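Local coordinates for fatty acid metabolism regulator protein (Bacillus subtilis, PDB 1VI0) that represses transcription of fatty acid transport and beta-oxidation genes as a DNA-binding homodimer, and lets go of its DNA when long-chain fatty acyl-CoA binds, at residues Q66-M71 with K126-I131. Residues are numbered along the deposited sequence; the frame is centred on the assembly and turned at random.
Sequences QFIERM and KGYLNI. With DCC (dodecyl-coa), chain C.
F67 and Y128 meet between helices 52-75 and 115-141 of the TetR-family ligand-binding domain, whose axes, over these segments, run 10.2 Å apart and nearly parallel, at 21°. The rings form an offset edge-to-face pair, the edge of F67 turned toward the face of Y128, with planes at 74° and F67 CE2 3.4 Å from Y128 CE1. Y128 CG lies anti to the backbone N (chi1 -177°), which carries the ring over to F67; its OH is hydrogen-bonded to H92 of helix 81-97. The tail of the dodecyl-CoA acyl chain passes near both rings, C10 by F67 and CA8 by Y128.

Aliphatic packing fills the other flank. I68 CD1 rests on the Y128 backbone, 3.7 Å from its CA, and I131 CD1 also reaches M71 CB. On the far side of helix 115-141, L129 CD1 touches the pantetheine methyl CP9, 3.5 Å away, while K126 runs beside the pyrophosphate, its CE 3.4 Å from CPA. Shortening K126 to an alanine would probably leave that pyrophosphate's negative charge less well balanced and the CPA methylene less closely covered. The I68 and I131 side chains run alongside each other, heading opposite ways, their ends pressed tightly: I68 CD1 lies 3.4 Å from I131 CD1.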
ATOM      1  N   GLN A  66       8.274 -19.613   0.176  1.00 29.25           N
ATOM      2  CA  GLN A  66       8.976 -20.059  -1.026  1.00 31.26           C
ATOM      3  C   GLN A  66       9.780 -18.881  -1.593  1.00 31.85           C
ATOM      4  O   GLN A  66      10.973 -18.989  -1.860  1.00 30.75           O
ATOM      5  CB  GLN A  66       8.014 -20.612  -2.088  1.00 31.72           C
ATOM      6  CG  GLN A  66       7.135 -21.715  -1.527  1.00 40.88           C
ATOM      7  CD  GLN A  66       6.423 -22.571  -2.518  1.00 45.98           C
ATOM      8  OE1 GLN A  66       5.646 -22.109  -3.365  1.00 48.08           O
ATOM      9  NE2 GLN A  66       6.650 -23.895  -2.447  1.00 47.82           N
ATOM     10  N   PHE A  67       9.087 -17.738  -1.696  1.00 30.04           N
ATOM     11  CA  PHE A  67       9.739 -16.518  -2.197  1.00 26.24           C
ATOM     12  C   PHE A  67      10.982 -16.187  -1.452  1.00 25.40           C
ATOM     13  O   PHE A  67      12.048 -15.908  -2.055  1.00 27.54           O
ATOM     14  CB  PHE A  67       8.713 -15.371  -2.182  1.00 26.18           C
ATOM     15  CG  PHE A  67       9.262 -14.102  -2.749  1.00 23.36           C
ATOM     16  CD1 PHE A  67       9.507 -13.975  -4.116  1.00 25.30           C
ATOM     17  CD2 PHE A  67       9.572 -13.037  -1.918  1.00 25.85           C
ATOM     18  CE1 PHE A  67      10.038 -12.797  -4.616  1.00 25.43           C
ATOM     19  CE2 PHE A  67      10.093 -11.858  -2.419  1.00 28.78           C
ATOM     20  CZ  PHE A  67      10.348 -11.744  -3.772  1.00 22.72           C
ATOM     21  N   ILE A  68      10.978 -16.245  -0.123  1.00 29.03           N
ATOM     22  CA  ILE A  68      12.161 -15.930   0.667  1.00 29.04           C
ATOM     23  C   ILE A  68      13.261 -16.955   0.520  1.00 32.17           C
ATOM     24  O   ILE A  68      14.425 -16.559   0.404  1.00 30.36           O
ATOM     25  CB  ILE A  68      11.793 -15.742   2.139  1.00 33.74           C
ATOM     26  CG1 ILE A  68      10.863 -14.526   2.297  1.00 30.27           C
ATOM     27  CG2 ILE A  68      13.023 -15.577   3.010  1.00 34.65           C
ATOM     28  CD1 ILE A  68      11.413 -13.268   1.686  1.00 35.88           C
ATOM     29  N   GLU A  69      12.924 -18.240   0.376  1.00 33.74           N
ATOM     30  CA  GLU A  69      14.023 -19.238   0.249  1.00 34.35           C
ATOM     31  C   GLU A  69      14.734 -19.043  -1.079  1.00 35.23           C
ATOM     32  O   GLU A  69      15.991 -18.938  -1.080  1.00 35.10           O
ATOM     33  CB  GLU A  69      13.607 -20.620   0.549  1.00 36.39           C
ATOM     34  CG  GLU A  69      12.257 -21.143   0.193  1.00 44.13           C
ATOM     35  CD  GLU A  69      11.815 -22.290   1.101  1.00 49.63           C
ATOM     36  OE1 GLU A  69      10.866 -23.015   0.726  1.00 52.40           O
ATOM     37  OE2 GLU A  69      12.411 -22.457   2.189  1.00 51.89           O
ATOM     38  N   ARG A  70      13.973 -18.790  -2.136  1.00 34.08           N
ATOM     39  CA  ARG A  70      14.573 -18.470  -3.428  1.00 35.29           C
ATOM     40  C   ARG A  70      15.426 -17.195  -3.336  1.00 35.63           C
ATOM     41  O   ARG A  70      16.454 -17.124  -3.996  1.00 35.27           O
ATOM     42  CB  ARG A  70      13.495 -18.218  -4.502  1.00 36.95           C
ATOM     43  CG  ARG A  70      12.483 -19.346  -4.575  1.00 40.32           C
ATOM     44  CD  ARG A  70      13.117 -20.610  -5.126  1.00 40.97           C
ATOM     45  NE  ARG A  70      14.011 -21.270  -4.209  1.00 45.39           N
ATOM     46  CZ  ARG A  70      13.733 -21.988  -3.144  1.00 47.64           C
ATOM     47  NH1 ARG A  70      12.466 -22.211  -2.792  1.00 50.84           N
ATOM     48  NH2 ARG A  70      14.726 -22.456  -2.385  1.00 47.53           N
HETATM   49  N   MSE A  71      14.932 -16.163  -2.650  1.00 35.45           N
HETATM   50  CA  MSE A  71      15.686 -14.916  -2.562  1.00 37.31           C
HETATM   51  C   MSE A  71      17.044 -15.156  -1.918  1.00 37.64           C
HETATM   52  O   MSE A  71      18.092 -14.825  -2.474  1.00 38.32           O
HETATM   53  CB  MSE A  71      14.934 -13.862  -1.747  1.00 44.00           C
HETATM   54  CG  MSE A  71      13.779 -13.208  -2.485  1.00 49.81           C
HETATM   55 SE   MSE A  71      14.430 -12.384  -4.105  1.00 57.50          SE
HETATM   56  CE  MSE A  71      15.995 -11.569  -3.417  1.00 52.66           C
ATOM     57  N   LYS A 126       7.491  -9.541   7.613  1.00 21.69           N
ATOM     58  CA  LYS A 126       8.745  -9.319   8.297  1.00 23.45           C
ATOM     59  C   LYS A 126       9.939 -10.036   7.703  1.00 22.28           C
ATOM     60  O   LYS A 126      10.980  -9.364   7.627  1.00 22.30           O
ATOM     61  CB  LYS A 126       8.619  -9.601   9.821  1.00 28.54           C
ATOM     62  CG  LYS A 126       7.652  -8.614  10.469  1.00 37.62           C
ATOM     63  CD  LYS A 126       7.699  -8.585  11.981  1.00 43.38           C
ATOM     64  CE  LYS A 126       6.383  -8.158  12.590  1.00 47.37           C
ATOM     65  NZ  LYS A 126       6.454  -6.966  13.468  1.00 49.17           N
ATOM     66  N   GLY A 127       9.819 -11.268   7.252  1.00 24.02           N
ATOM     67  CA  GLY A 127      10.938 -12.016   6.653  1.00 23.16           C
ATOM     68  C   GLY A 127      11.494 -11.273   5.440  1.00 21.37           C
ATOM     69  O   GLY A 127      12.693 -11.177   5.239  1.00 23.54           O
ATOM     70  N   TYR A 128      10.589 -10.795   4.593  1.00 18.32           N
ATOM     71  CA  TYR A 128      11.055 -10.032   3.400  1.00 19.22           C
ATOM     72  C   TYR A 128      11.672  -8.719   3.818  1.00 18.21           C
ATOM     73  O   TYR A 128      12.725  -8.343   3.248  1.00 18.77           O
ATOM     74  CB  TYR A 128       9.844  -9.900   2.517  1.00 20.71           C
ATOM     75  CG  TYR A 128       9.970  -9.246   1.187  1.00 27.10           C
ATOM     76  CD1 TYR A 128      11.026  -9.577   0.304  1.00 31.20           C
ATOM     77  CD2 TYR A 128       9.034  -8.363   0.758  1.00 31.85           C
ATOM     78  CE1 TYR A 128      11.094  -8.967  -0.940  1.00 29.65           C
ATOM     79  CE2 TYR A 128       9.081  -7.761  -0.482  1.00 31.95           C
ATOM     80  CZ  TYR A 128      10.098  -8.084  -1.325  1.00 28.35           C
ATOM     81  OH  TYR A 128      10.218  -7.417  -2.518  1.00 27.92           O
ATOM     82  N   LEU A 129      11.036  -7.940   4.664  1.00 16.17           N
ATOM     83  CA  LEU A 129      11.609  -6.668   5.109  1.00 18.22           C
ATOM     84  C   LEU A 129      12.995  -6.882   5.704  1.00 17.50           C
ATOM     85  O   LEU A 129      13.885  -6.049   5.572  1.00 18.87           O
ATOM     86  CB  LEU A 129      10.663  -5.956   6.045  1.00 19.04           C
ATOM     87  CG  LEU A 129       9.235  -5.756   5.475  1.00 18.36           C
ATOM     88  CD1 LEU A 129       8.363  -5.070   6.531  1.00 24.60           C
ATOM     89  CD2 LEU A 129       9.281  -4.931   4.205  1.00 19.61           C
ATOM     90  N   ASN A 130      13.160  -7.992   6.444  1.00 19.05           N
ATOM     91  CA  ASN A 130      14.455  -8.343   7.030  1.00 18.71           C
ATOM     92  C   ASN A 130      15.526  -8.464   5.905  1.00 15.84           C
ATOM     93  O   ASN A 130      16.626  -8.043   6.137  1.00 15.43           O
ATOM     94  CB  ASN A 130      14.420  -9.658   7.769  1.00 23.08           C
ATOM     95  CG  ASN A 130      13.797  -9.632   9.132  1.00 27.92           C
ATOM     96  OD1 ASN A 130      13.423 -10.715   9.663  1.00 34.58           O
ATOM     97  ND2 ASN A 130      13.641  -8.474   9.721  1.00 29.27           N
ATOM     98  N   ILE A 131      15.139  -9.056   4.775  1.00 15.64           N
ATOM     99  CA  ILE A 131      16.084  -9.181   3.634  1.00 16.65           C
ATOM    100  C   ILE A 131      16.496  -7.817   3.152  1.00 13.69           C
ATOM    101  O   ILE A 131      17.738  -7.557   2.985  1.00 15.05           O
ATOM    102  CB  ILE A 131      15.474 -10.037   2.518  1.00 19.07           C
ATOM    103  CG1 ILE A 131      15.446 -11.498   2.967  1.00 23.09           C
ATOM    104  CG2 ILE A 131      16.296  -9.882   1.232  1.00 20.57           C
ATOM    105  CD1 ILE A 131      14.668 -12.375   2.006  1.00 26.36           C
TER
HETATM  106  C2  DCC C 205      10.790   5.444  13.341  1.00 32.34           C
HETATM  107  C4  DCC C 205       9.834   3.415  13.216  1.00 29.53           C
HETATM  108  C5  DCC C 205       9.789   3.429  11.840  1.00 30.45           C
HETATM  109  C6  DCC C 205      10.272   4.615  11.242  1.00 32.05           C
HETATM  110  C8  DCC C 205       8.986   1.566  12.435  1.00 27.88           C
HETATM  111  C10 DCC C 205       5.189 -12.136  -1.835  1.00 37.64           C
HETATM  112  C11 DCC C 205       4.522 -13.292  -2.601  1.00 38.37           C
HETATM  113  C12 DCC C 205       3.641 -14.179  -1.727  1.00 38.73           C
HETATM  114  N9  DCC C 205       9.296   2.222  13.603  1.00 29.79           N
HETATM  115  N7  DCC C 205       9.231   2.265  11.355  1.00 29.76           N
HETATM  116  N3  DCC C 205      10.339   4.375  14.019  1.00 30.35           N
HETATM  117  N1  DCC C 205      10.818   5.590  11.998  1.00 30.58           N
HETATM  118  N6  DCC C 205      10.242   4.769   9.917  1.00 31.56           N
HETATM  119  C1' DCC C 205       9.261   1.709  15.021  1.00 29.20           C
HETATM  120  C2' DCC C 205       7.983   0.914  15.369  1.00 29.64           C
HETATM  121  O2' DCC C 205       7.095   1.856  16.028  1.00 30.61           O
HETATM  122  C3' DCC C 205       8.527  -0.062  16.464  1.00 30.53           C
HETATM  123  O3' DCC C 205       8.818   0.731  17.669  1.00 33.82           O
HETATM  124  C4' DCC C 205       9.917  -0.428  15.808  1.00 30.19           C
HETATM  125  O4' DCC C 205      10.300   0.717  15.046  1.00 29.86           O
HETATM  126  C5' DCC C 205       9.821  -1.712  15.015  1.00 30.69           C
HETATM  127  O5' DCC C 205       8.715  -1.724  14.065  1.00 32.09           O
HETATM  128  P1  DCC C 205       8.877  -2.186  12.550  1.00 31.04           P
HETATM  129  O11 DCC C 205       7.580  -2.112  11.913  1.00 31.53           O
HETATM  130  O12 DCC C 205      10.073  -1.396  11.929  1.00 30.83           O
HETATM  131  O6  DCC C 205       9.422  -3.638  12.633  1.00 32.31           O
HETATM  132  P2  DCC C 205       8.419  -4.675  13.107  1.00 33.08           P
HETATM  133  O21 DCC C 205       9.044  -6.005  12.759  1.00 30.12           O
HETATM  134  O22 DCC C 205       8.028  -4.381  14.491  1.00 32.64           O
HETATM  135  O7  DCC C 205       7.071  -4.597  12.206  1.00 32.65           O
HETATM  136  CPA DCC C 205       7.080  -5.320  10.895  1.00 29.13           C
HETATM  137  CPB DCC C 205       5.711  -5.115  10.183  1.00 28.55           C
HETATM  138  CP8 DCC C 205       5.297  -3.634  10.272  1.00 27.96           C
HETATM  139  CP7 DCC C 205       4.690  -5.948  10.948  1.00 29.14           C
HETATM  140  CP9 DCC C 205       5.695  -5.653   8.798  1.00 31.30           C
HETATM  141  OP3 DCC C 205       6.315  -2.787   9.853  1.00 28.69           O
HETATM  142  CP6 DCC C 205       4.016  -3.326   9.523  1.00 27.02           C
HETATM  143  OP2 DCC C 205       2.961  -3.833   9.882  1.00 26.67           O
HETATM  144  NP2 DCC C 205       4.169  -2.489   8.535  1.00 28.05           N
HETATM  145  CP5 DCC C 205       2.989  -2.105   7.655  1.00 25.85           C
HETATM  146  CP4 DCC C 205       3.143  -3.025   6.382  1.00 27.60           C
HETATM  147  CP3 DCC C 205       1.887  -2.916   5.498  1.00 28.30           C
HETATM  148  OP1 DCC C 205       0.786  -3.216   5.957  1.00 29.39           O
HETATM  149  NP1 DCC C 205       2.082  -2.458   4.305  1.00 26.73           N
HETATM  150  CP2 DCC C 205       1.036  -2.234   3.283  1.00 27.37           C
HETATM  151  CP1 DCC C 205       1.378  -3.234   2.219  1.00 27.11           C
HETATM  152  S   DCC C 205       1.698  -4.935   2.738  1.00 28.24           S
HETATM  153  P3  DCC C 205       8.525   0.354  19.204  1.00 39.15           P
HETATM  154  O31 DCC C 205       7.228  -0.320  19.267  1.00 38.84           O
HETATM  155  O32 DCC C 205       9.601  -0.521  19.697  1.00 34.68           O
HETATM  156  O33 DCC C 205       8.546   1.704  19.866  1.00 35.55           O
HETATM  157  CA1 DCC C 205       0.010  -5.587   2.806  1.00 30.66           C
HETATM  158  CA2 DCC C 205      -0.035  -7.147   2.749  1.00 31.97           C
HETATM  159  OA1 DCC C 205      -0.965  -4.871   2.821  1.00 29.85           O
HETATM  160  CA3 DCC C 205       0.110  -7.688   1.314  1.00 32.82           C
HETATM  161  CA4 DCC C 205       1.218  -8.624   1.005  1.00 35.68           C
HETATM  162  CA5 DCC C 205       2.369  -8.015   0.236  1.00 30.86           C
HETATM  163  CA6 DCC C 205       3.005  -8.939  -0.787  1.00 33.76           C
HETATM  164  CA7 DCC C 205       4.390  -9.438  -0.445  1.00 35.13           C
HETATM  165  CA8 DCC C 205       5.367  -9.640  -1.546  1.00 35.63           C
HETATM  166  CA9 DCC C 205       5.066 -10.772  -2.533  1.00 38.67           C